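Local coordinates for MOBA relate protein (Mycobacterium sp., PDB 2WAW) that is of unknown function but probably transfers a nucleotide from a nucleoside triphosphate to an acceptor, as MobA-like proteins do, at residues 14-17 and 23-26; 39-42 and 48-51; 87-92 and 148-153. One frame throughout, in Å; residues are numbered along the deposited sequence.

Contact 1: 14-17 and 23-26; sequences GYSR and KQLL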
ATOM      1  N   GLY A  14      -2.100  -0.313  11.852  1.00 17.09           N
ATOM      2  CA  GLY A  14      -3.135   0.556  12.416  1.00 16.23           C
ATOM      3  C   GLY A  14      -4.328   0.861  11.533  1.00 16.94           C
ATOM      4  O   GLY A  14      -4.741   0.020  10.724  1.00 17.82           O
ATOM      5  N   TYR A  15      -4.909   2.050  11.745  1.00 17.61           N
ATOM      6  CA  TYR A  15      -6.074   2.554  11.017  1.00 18.31           C
ATOM      7  C   TYR A  15      -7.281   1.625  11.139  1.00 17.80           C
ATOM      8  O   TYR A  15      -8.091   1.546  10.208  1.00 18.90           O
ATOM      9  CB  TYR A  15      -5.740   2.836   9.539  1.00 17.76           C
ATOM     10  CG  TYR A  15      -4.659   3.872   9.331  1.00 18.22           C
ATOM     11  CD1 TYR A  15      -3.345   3.501   9.028  1.00 23.37           C
ATOM     12  CD2 TYR A  15      -4.962   5.233   9.406  1.00 20.24           C
ATOM     13  CE1 TYR A  15      -2.359   4.468   8.819  1.00 21.50           C
ATOM     14  CE2 TYR A  15      -3.990   6.193   9.208  1.00 19.78           C
ATOM     15  CZ  TYR A  15      -2.694   5.810   8.917  1.00 19.25           C
ATOM     16  OH  TYR A  15      -1.738   6.793   8.713  1.00 26.69           O
ATOM     17  N   SER A  16      -7.452   0.998  12.306  1.00 18.72           N
ATOM     18  CA  SER A  16      -8.509  -0.004  12.531  0.50 18.94           C
ATOM     19  C   SER A  16      -9.476   0.321  13.671  1.00 18.75           C
ATOM     20  O   SER A  16     -10.366  -0.470  13.962  1.00 18.28           O
ATOM     21  CB  SER A  16      -7.894  -1.384  12.818  0.50 22.01           C
ATOM     22  OG  SER A  16      -7.402  -2.006  11.651  0.50 18.62           O
ATOM     23  N   ARG A  17      -9.305   1.464  14.335  1.00 17.44           N
ATOM     24  CA  ARG A  17     -10.121   1.754  15.540  1.00 18.61           C
ATOM     25  C   ARG A  17     -11.622   1.798  15.300  1.00 17.51           C
ATOM     26  O   ARG A  17     -12.406   1.372  16.165  1.00 15.71           O
ATOM     27  CB  ARG A  17      -9.646   3.018  16.284  1.00 17.15           C
ATOM     28  CG  ARG A  17      -8.293   2.843  16.905  1.00 20.68           C
ATOM     29  CD  ARG A  17      -8.001   3.989  17.812  1.00 18.63           C
ATOM     30  NE  ARG A  17      -6.620   3.951  18.295  1.00 18.00           N
ATOM     31  CZ  ARG A  17      -6.200   4.576  19.382  1.00 22.10           C
ATOM     32  NH1 ARG A  17      -7.042   5.284  20.123  1.00 19.62           N
ATOM     33  NH2 ARG A  17      -4.927   4.494  19.719  1.00 23.81           N
ATOM     34  N   LYS A  23      -8.651  -4.768  10.984  1.00 17.38           N
ATOM     35  CA  LYS A  23      -9.220  -4.885   9.638  1.00 16.53           C
ATOM     36  C   LYS A  23      -8.424  -5.851   8.747  1.00 17.04           C
ATOM     37  O   LYS A  23      -8.980  -6.447   7.829  1.00 15.64           O
ATOM     38  CB  LYS A  23      -9.366  -3.514   8.965  1.00 18.11           C
ATOM     39  CG  LYS A  23      -8.059  -2.834   8.588  1.00 19.60           C
ATOM     40  CD  LYS A  23      -8.416  -1.392   8.191  1.00 23.80           C
ATOM     41  CE  LYS A  23      -7.227  -0.566   7.873  1.00 21.00           C
ATOM     42  NZ  LYS A  23      -7.682   0.794   7.483  1.00 15.58           N
ATOM     43  N   GLN A  24      -7.132  -5.994   9.044  1.00 15.82           N
ATOM     44  CA  GLN A  24      -6.226  -6.869   8.289  1.00 15.15           C
ATOM     45  C   GLN A  24      -6.775  -8.302   8.243  1.00 16.10           C
ATOM     46  O   GLN A  24      -6.561  -9.027   7.268  1.00 17.03           O
ATOM     47  CB  GLN A  24      -4.811  -6.860   8.934  1.00 16.27           C
ATOM     48  CG  GLN A  24      -4.084  -5.483   8.945  1.00 14.51           C
ATOM     49  CD  GLN A  24      -4.541  -4.515  10.052  1.00 24.56           C
ATOM     50  OE1 GLN A  24      -4.161  -3.319  10.063  1.00 24.04           O
ATOM     51  NE2 GLN A  24      -5.358  -5.010  10.975  1.00 18.14           N
ATOM     52  N   LEU A  25      -7.485  -8.676   9.287  1.00 14.56           N
ATOM     53  CA  LEU A  25      -7.975 -10.032   9.460  1.00 15.65           C
ATOM     54  C   LEU A  25      -9.429 -10.265   9.064  1.00 15.52           C
ATOM     55  O   LEU A  25      -9.881 -11.343   9.130  1.00 17.56           O
ATOM     56  CB  LEU A  25      -7.710 -10.523  10.898  1.00 20.00           C
ATOM     57  CG  LEU A  25      -6.259 -10.480  11.343  1.00 20.00           C
ATOM     58  CD1 LEU A  25      -6.117 -10.704  12.750  1.00 20.00           C
ATOM     59  CD2 LEU A  25      -5.407 -11.452  10.578  1.00 20.00           C
ATOM     60  N   LEU A  26     -10.115  -9.240   8.638  1.00 15.88           N
ATOM     61  CA  LEU A  26     -11.504  -9.398   8.174  1.00 15.89           C
ATOM     62  C   LEU A  26     -11.622 -10.406   7.022  1.00 14.85           C
ATOM     63  O   LEU A  26     -10.855 -10.355   6.051  1.00 15.48           O
ATOM     64  CB  LEU A  26     -12.046  -8.056   7.729  1.00 14.66           C
ATOM     65  CG  LEU A  26     -12.168  -6.997   8.820  1.00 17.53           C
ATOM     66  CD1 LEU A  26     -12.355  -5.616   8.170  1.00 21.47           C
ATOM     67  CD2 LEU A  26     -13.302  -7.319   9.805  1.00 24.28           C
TER
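K23 reaches back across the loop to Y15 and S16, bridging the loop that follows the first strand of the sheet, 6-12. The loop carries the glycine-rich signature of MobA-like nucleotidyltransferases, whose fold is Rossmann-like, and its position is consistent with the nucleotide-binding loop of relatives. K23 opens a short 3-10 turn and its CB faces residues 14-17, starting 3.7 Å from S16 OG. Rotation about the first torsion (chi1 69°) places CG between the backbone N and the carbonyl carbon, where it comes within 3.2 Å of S16 OG. From CG onward the chain is fully extended, so each further atom moves along the loop, away from the serine and toward the preceding residues. CD is already near the Y15 carbonyl, and CE passes 3.3 Å from Y15 O with G14 O a little farther off. K23 NZ then donates to Y15 O at 2.9 Å. It does not sit on a lone pair of that oxygen: NZ stands above the carbonyl plane, 41° out of it. CB of Y15 packs alongside the same nitrogen. A second grip on NZ comes from the carbonyl of V182, so two backbone carbonyls accept bonds from the buried ammonium, with D105 a weak, long ion-pair partner. The Y15 ring leads away from this site and forms a cation-pi contact with K156. At the other end of K23 the serine holds the main chain. S16 has two modelled conformers; in the one described, its hydroxyl oxygen lies beside its own backbone N and takes the amide proton of K23, with K23 N to S16 OG 3.1 Å and a nearly straight N-H...O angle of 170°.

Contact 2: 39-42 and 48-51; sequences AMAR and QLIV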
ATOM      1  N   ALA A  39      -1.736 -11.277  -1.792  1.00 17.07           N
ATOM      2  CA  ALA A  39      -1.848 -12.180  -2.958  1.00 18.81           C
ATOM      3  C   ALA A  39      -1.595 -11.405  -4.248  1.00 17.66           C
ATOM      4  O   ALA A  39      -0.840 -11.863  -5.119  1.00 20.92           O
ATOM      5  CB  ALA A  39      -3.217 -12.835  -2.994  1.00 19.87           C
ATOM      6  N   MET A  40      -2.196 -10.221  -4.362  1.00 15.74           N
ATOM      7  CA  MET A  40      -1.999  -9.365  -5.537  1.00 15.83           C
ATOM      8  C   MET A  40      -0.579  -8.772  -5.571  1.00 16.43           C
ATOM      9  O   MET A  40       0.084  -8.765  -6.625  1.00 17.22           O
ATOM     10  CB  MET A  40      -3.107  -8.293  -5.579  1.00 16.13           C
ATOM     11  CG  MET A  40      -2.994  -7.264  -6.697  1.00 18.16           C
ATOM     12  SD  MET A  40      -1.784  -5.962  -6.348  1.00 20.87           S
ATOM     13  CE  MET A  40      -2.461  -5.271  -4.845  1.00 25.15           C
ATOM     14  N   ALA A  41      -0.109  -8.294  -4.415  1.00 14.03           N
ATOM     15  CA  ALA A  41       1.213  -7.651  -4.334  1.00 14.17           C
ATOM     16  C   ALA A  41       2.324  -8.619  -4.755  1.00 13.68           C
ATOM     17  O   ALA A  41       3.323  -8.214  -5.369  1.00 14.99           O
ATOM     18  CB  ALA A  41       1.463  -7.091  -2.933  1.00 13.24           C
ATOM     19  N   ARG A  42       2.159  -9.900  -4.420  1.00 14.08           N
ATOM     20  CA  ARG A  42       3.173 -10.901  -4.783  1.00 16.43           C
ATOM     21  C   ARG A  42       3.282 -11.094  -6.297  1.00 16.86           C
ATOM     22  O   ARG A  42       4.344 -11.480  -6.812  1.00 18.34           O
ATOM     23  CB  ARG A  42       2.867 -12.235  -4.095  1.00 14.66           C
ATOM     24  CG  ARG A  42       3.128 -12.222  -2.589  1.00 13.64           C
ATOM     25  CD  ARG A  42       2.696 -13.577  -2.039  1.00 16.83           C
ATOM     26  NE  ARG A  42       2.786 -13.708  -0.589  1.00 17.93           N
ATOM     27  CZ  ARG A  42       3.843 -14.208   0.051  1.00 17.26           C
ATOM     28  NH1 ARG A  42       4.926 -14.606  -0.609  1.00 17.66           N
ATOM     29  NH2 ARG A  42       3.814 -14.311   1.368  1.00 18.05           N
ATOM     30  N   GLN A  48      11.400  -6.968  -4.070  1.00 16.85           N
ATOM     31  CA  GLN A  48      11.297  -7.083  -2.629  1.00 14.97           C
ATOM     32  C   GLN A  48       9.899  -6.617  -2.264  1.00 13.98           C
ATOM     33  O   GLN A  48       9.396  -5.675  -2.881  1.00 14.75           O
ATOM     34  CB  GLN A  48      12.338  -6.173  -1.960  1.00 18.06           C
ATOM     35  CG  GLN A  48      12.187  -6.028  -0.441  1.00 15.03           C
ATOM     36  CD  GLN A  48      13.149  -5.034   0.156  1.00 15.36           C
ATOM     37  OE1 GLN A  48      13.513  -4.024  -0.477  1.00 15.78           O
ATOM     38  NE2 GLN A  48      13.541  -5.284   1.396  1.00 15.04           N
ATOM     39  N   LEU A  49       9.306  -7.243  -1.267  1.00 13.52           N
ATOM     40  CA  LEU A  49       8.038  -6.814  -0.745  1.00 13.50           C
ATOM     41  C   LEU A  49       8.067  -6.698   0.771  1.00 15.31           C
ATOM     42  O   LEU A  49       8.272  -7.631   1.427  1.00 16.08           O
ATOM     43  CB  LEU A  49       6.927  -7.757  -1.187  1.00 20.00           C
ATOM     44  CG  LEU A  49       5.484  -7.485  -0.790  1.00 20.00           C
ATOM     45  CD1 LEU A  49       5.050  -6.121  -1.251  1.00 20.00           C
ATOM     46  CD2 LEU A  49       4.606  -8.534  -1.411  1.00 20.00           C
ATOM     47  N   ILE A  50       7.804  -5.496   1.250  1.00 14.14           N
ATOM     48  CA  ILE A  50       7.769  -5.160   2.663  1.00 13.67           C
ATOM     49  C   ILE A  50       6.324  -4.938   3.119  1.00 14.13           C
ATOM     50  O   ILE A  50       5.572  -4.337   2.445  1.00 14.41           O
ATOM     51  CB  ILE A  50       8.510  -3.846   2.937  1.00 16.26           C
ATOM     52  CG1 ILE A  50      10.003  -3.979   2.632  1.00 16.53           C
ATOM     53  CG2 ILE A  50       8.265  -3.356   4.345  1.00 17.97           C
ATOM     54  CD1 ILE A  50      10.704  -2.713   2.637  1.00 15.53           C
ATOM     55  N   VAL A  51       5.984  -5.503   4.244  1.00 13.56           N
ATOM     56  CA  VAL A  51       4.666  -5.266   4.838  1.00 15.17           C
ATOM     57  C   VAL A  51       4.860  -4.724   6.239  1.00 15.26           C
ATOM     58  O   VAL A  51       5.634  -5.286   7.034  1.00 15.19           O
ATOM     59  CB  VAL A  51       3.839  -6.565   4.923  1.00 15.54           C
ATOM     60  CG1 VAL A  51       2.370  -6.270   5.354  1.00 17.34           C
ATOM     61  CG2 VAL A  51       3.907  -7.332   3.608  1.00 21.95           C
TER
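The flat peptide group joining A41 to R42 has a methyl of L49 over one face: CD2 stands 4.0 Å from A41 C and 4.1 Å from R42 N. Beside this peptide, A41 CB points at the strand and meets the same methyl, with A41 CB to L49 CD2 3.8 Å; L49 CD1 adds a second, looser touch to the alanine methyl. On the arginine side R42 CG comes within 4.1 Å of L49 CD2, the two side chains crossing at about a right angle. The guanidinium plane lies well beyond the leucine, carried off by an extended chain, and its NH2 is bonded to the carbonyls of D67 and E65. These residues belong to a beta-alpha-beta crossover of the Rossmann-like core, in which helix 33-42 connects strand 6-12 to its parallel neighbour 48-53. CB of L49 already faces the helix, and CG anti to the backbone N (chi1 -178°) goes with both methyls reaching A41. V10 of strand 6-12 touches both A41 and L49. M102 of strand 98-103 also touches A41, while L69 packs on both L49 and the R42 side chain.

Contact 3: 87-92 and 148-153; sequences SALTWV and DLAELH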
ATOM      1  N   SER A  87       9.926   3.441   9.335  1.00 21.98           N
ATOM      2  CA  SER A  87      10.636   2.195   9.597  1.00 20.58           C
ATOM      3  C   SER A  87      10.836   1.374   8.319  1.00 20.16           C
ATOM      4  O   SER A  87      11.912   0.852   8.086  1.00 20.77           O
ATOM      5  CB  SER A  87       9.898   1.382  10.666  1.00 22.24           C
ATOM      6  OG  SER A  87       9.802   2.120  11.884  1.00 25.24           O
ATOM      7  N   ALA A  88       9.802   1.290   7.483  1.00 17.23           N
ATOM      8  CA  ALA A  88       9.881   0.490   6.262  1.00 15.70           C
ATOM      9  C   ALA A  88      11.030   0.924   5.369  1.00 16.56           C
ATOM     10  O   ALA A  88      11.707   0.077   4.775  1.00 17.43           O
ATOM     11  CB  ALA A  88       8.564   0.539   5.491  1.00 15.81           C
ATOM     12  N   LEU A  89      11.257   2.240   5.282  1.00 17.47           N
ATOM     13  CA  LEU A  89      12.291   2.783   4.389  1.00 18.19           C
ATOM     14  C   LEU A  89      13.682   2.238   4.730  1.00 17.43           C
ATOM     15  O   LEU A  89      14.528   1.993   3.839  1.00 16.94           O
ATOM     16  CB  LEU A  89      12.258   4.329   4.385  1.00 17.20           C
ATOM     17  CG  LEU A  89      11.029   4.963   3.692  1.00 20.18           C
ATOM     18  CD1 LEU A  89      10.909   6.449   4.017  1.00 24.44           C
ATOM     19  CD2 LEU A  89      11.037   4.755   2.182  1.00 23.14           C
ATOM     20  N   THR A  90      13.917   2.023   6.017  1.00 17.78           N
ATOM     21  CA  THR A  90      15.223   1.543   6.479  1.00 19.21           C
ATOM     22  C   THR A  90      15.547   0.123   5.959  1.00 19.37           C
ATOM     23  O   THR A  90      16.720  -0.278   5.878  1.00 20.47           O
ATOM     24  CB  THR A  90      15.339   1.639   8.015  1.00 19.49           C
ATOM     25  OG1 THR A  90      14.515   0.650   8.641  1.00 25.37           O
ATOM     26  CG2 THR A  90      14.913   3.017   8.486  1.00 20.63           C
ATOM     27  N   TRP A  91      14.496  -0.607   5.587  1.00 18.02           N
ATOM     28  CA  TRP A  91      14.570  -1.986   5.086  1.00 18.00           C
ATOM     29  C   TRP A  91      14.648  -2.115   3.567  1.00 17.07           C
ATOM     30  O   TRP A  91      14.875  -3.213   3.053  1.00 16.24           O
ATOM     31  CB  TRP A  91      13.332  -2.761   5.520  1.00 19.94           C
ATOM     32  CG  TRP A  91      13.296  -3.202   6.934  1.00 25.48           C
ATOM     33  CD1 TRP A  91      13.188  -2.408   8.044  1.00 24.35           C
ATOM     34  CD2 TRP A  91      13.290  -4.556   7.398  1.00 27.20           C
ATOM     35  NE1 TRP A  91      13.156  -3.192   9.178  1.00 33.18           N
ATOM     36  CE2 TRP A  91      13.211  -4.513   8.811  1.00 30.74           C
ATOM     37  CE3 TRP A  91      13.357  -5.803   6.759  1.00 27.80           C
ATOM     38  CZ2 TRP A  91      13.204  -5.676   9.599  1.00 33.95           C
ATOM     39  CZ3 TRP A  91      13.348  -6.961   7.542  1.00 29.03           C
ATOM     40  CH2 TRP A  91      13.270  -6.884   8.949  1.00 33.83           C
ATOM     41  N   VAL A  92      14.426  -1.016   2.849  1.00 15.50           N
ATOM     42  CA  VAL A  92      14.426  -1.044   1.383  1.00 15.28           C
ATOM     43  C   VAL A  92      15.810  -1.415   0.850  1.00 14.57           C
ATOM     44  O   VAL A  92      16.811  -0.829   1.274  1.00 16.06           O
ATOM     45  CB  VAL A  92      13.975   0.312   0.809  1.00 14.76           C
ATOM     46  CG1 VAL A  92      14.061   0.322  -0.711  1.00 17.40           C
ATOM     47  CG2 VAL A  92      12.524   0.601   1.238  1.00 14.70           C
ATOM     48  N   ASP A 148      12.321  12.929   2.155  1.00 25.76           N
ATOM     49  CA  ASP A 148      11.078  13.679   2.353  1.00 26.63           C
ATOM     50  C   ASP A 148       9.927  12.811   2.880  1.00 27.57           C
ATOM     51  O   ASP A 148       9.147  13.245   3.739  1.00 27.16           O
ATOM     52  CB  ASP A 148      10.677  14.386   1.050  1.00 27.41           C
ATOM     53  CG  ASP A 148      11.795  15.260   0.496  1.00 29.46           C
ATOM     54  OD1 ASP A 148      11.766  16.480   0.748  1.00 35.79           O
ATOM     55  OD2 ASP A 148      12.725  14.733  -0.156  1.00 34.42           O
ATOM     56  N   LEU A 149       9.817  11.590   2.354  1.00 25.77           N
ATOM     57  CA  LEU A 149       8.876  10.606   2.864  1.00 27.76           C
ATOM     58  C   LEU A 149       9.091  10.357   4.339  1.00 29.85           C
ATOM     59  O   LEU A 149       8.130  10.297   5.110  1.00 30.66           O
ATOM     60  CB  LEU A 149       9.056   9.267   2.164  1.00 27.73           C
ATOM     61  CG  LEU A 149       8.272   8.924   0.915  1.00 29.92           C
ATOM     62  CD1 LEU A 149       8.447   7.440   0.716  1.00 24.58           C
ATOM     63  CD2 LEU A 149       6.794   9.277   1.038  1.00 28.78           C
ATOM     64  N   ALA A 150      10.356  10.185   4.714  1.00 29.73           N
ATOM     65  CA  ALA A 150      10.722   9.859   6.085  1.00 32.08           C
ATOM     66  C   ALA A 150      10.239  10.935   7.057  1.00 34.11           C
ATOM     67  O   ALA A 150       9.879  10.627   8.192  1.00 35.76           O
ATOM     68  CB  ALA A 150      12.221   9.650   6.199  1.00 30.75           C
ATOM     69  N   GLU A 151      10.201  12.183   6.583  1.00 35.33           N
ATOM     70  CA  GLU A 151       9.802  13.346   7.388  1.00 37.37           C
ATOM     71  C   GLU A 151       8.287  13.580   7.499  1.00 38.06           C
ATOM     72  O   GLU A 151       7.851  14.480   8.223  1.00 38.43           O
ATOM     73  CB  GLU A 151      10.468  14.613   6.843  1.00 37.17           C
ATOM     74  CG  GLU A 151      11.971  14.644   7.021  1.00 42.48           C
ATOM     75  CD  GLU A 151      12.644  15.704   6.171  1.00 50.13           C
ATOM     76  OE1 GLU A 151      11.997  16.726   5.847  1.00 52.29           O
ATOM     77  OE2 GLU A 151      13.830  15.511   5.825  1.00 52.82           O
ATOM     78  N   LEU A 152       7.487  12.794   6.781  1.00 38.01           N
ATOM     79  CA  LEU A 152       6.031  12.878   6.924  1.00 38.24           C
ATOM     80  C   LEU A 152       5.620  12.368   8.307  1.00 38.20           C
ATOM     81  O   LEU A 152       6.270  11.485   8.875  1.00 39.12           O
ATOM     82  CB  LEU A 152       5.299  12.091   5.827  1.00 38.24           C
ATOM     83  CG  LEU A 152       5.557  12.413   4.351  1.00 38.59           C
ATOM     84  CD1 LEU A 152       4.821  11.417   3.485  1.00 41.35           C
ATOM     85  CD2 LEU A 152       5.153  13.831   3.987  1.00 39.42           C
ATOM     86  N   HIS A 153       4.540  12.935   8.836  1.00 37.47           N
ATOM     87  CA  HIS A 153       4.088  12.621  10.189  1.00 38.14           C
ATOM     88  C   HIS A 153       3.201  11.374  10.236  1.00 35.63           C
ATOM     89  O   HIS A 153       2.988  10.803  11.309  1.00 36.69           O
ATOM     90  CB  HIS A 153       3.382  13.830  10.823  1.00 38.60           C
ATOM     91  CG  HIS A 153       4.250  15.051  10.930  1.00 45.22           C
ATOM     92  ND1 HIS A 153       4.752  15.506  12.132  1.00 50.57           N
ATOM     93  CD2 HIS A 153       4.701  15.911   9.985  1.00 48.89           C
ATOM     94  CE1 HIS A 153       5.477  16.591  11.922  1.00 51.09           C
ATOM     95  NE2 HIS A 153       5.462  16.857  10.628  1.00 52.54           N
TER
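L149 meets L89 in two places. Its CB lies 3.8 Å from L89 CD1, and farther out its CD1 approaches L89 CD2 at 4.0 Å; the two leucines cross at about a right angle. L89 holds CG anti to its carbonyl carbon (chi1 -70°), which goes with its methyls reaching both L149 and the next residue. That residue, A150, supplies the other half of the seat for the L89 CD1 methyl. Its backbone N is 3.8 Å from that carbon and its CB 4.1 Å, so a single methyl rests on the L149-A150 junction and the alanine side chain together. A150 O has another partner, the amine of K86 in helix 84-90, which adds a hydrogen bond between the two helices to the apolar touch. Farther on, L152 N bonds back to L149 O at 3.1 Å as the chain passes into a loop. Both L89 and L149 also pack on I99 of strand 98-103. Two helices touching through L89, L149 and A150 over a shared central strand are layer packing of an alpha/beta fold, here the Rossmann-like core expected of the MobA-like, GT-A family.

The three contacts follow one another in series along the chain, all within the MobA-like domain and around one mixed beta-sheet. Contact 1 bridges two parts of the loop leaving strand 6-12; contact 2 then docks the next helix, 33-42, on strand 48-53; contact 3 joins helices 84-90 and 146-150. Centres of contacts 1 and 2, and of 2 and 3, are 18 Å apart, those of 1 and 3 21 Å. Contact 1 touches neither of the others, its nearest atoms about 7 Å away. Contacts 2 and 3 meet: Q48 NE2 lies 3.0 Å from W91 O, probably hydrogen-bonded. Strand 48-53 turns L49 to helix 33-42 and I50 to helix 84-90, joining both helical layers.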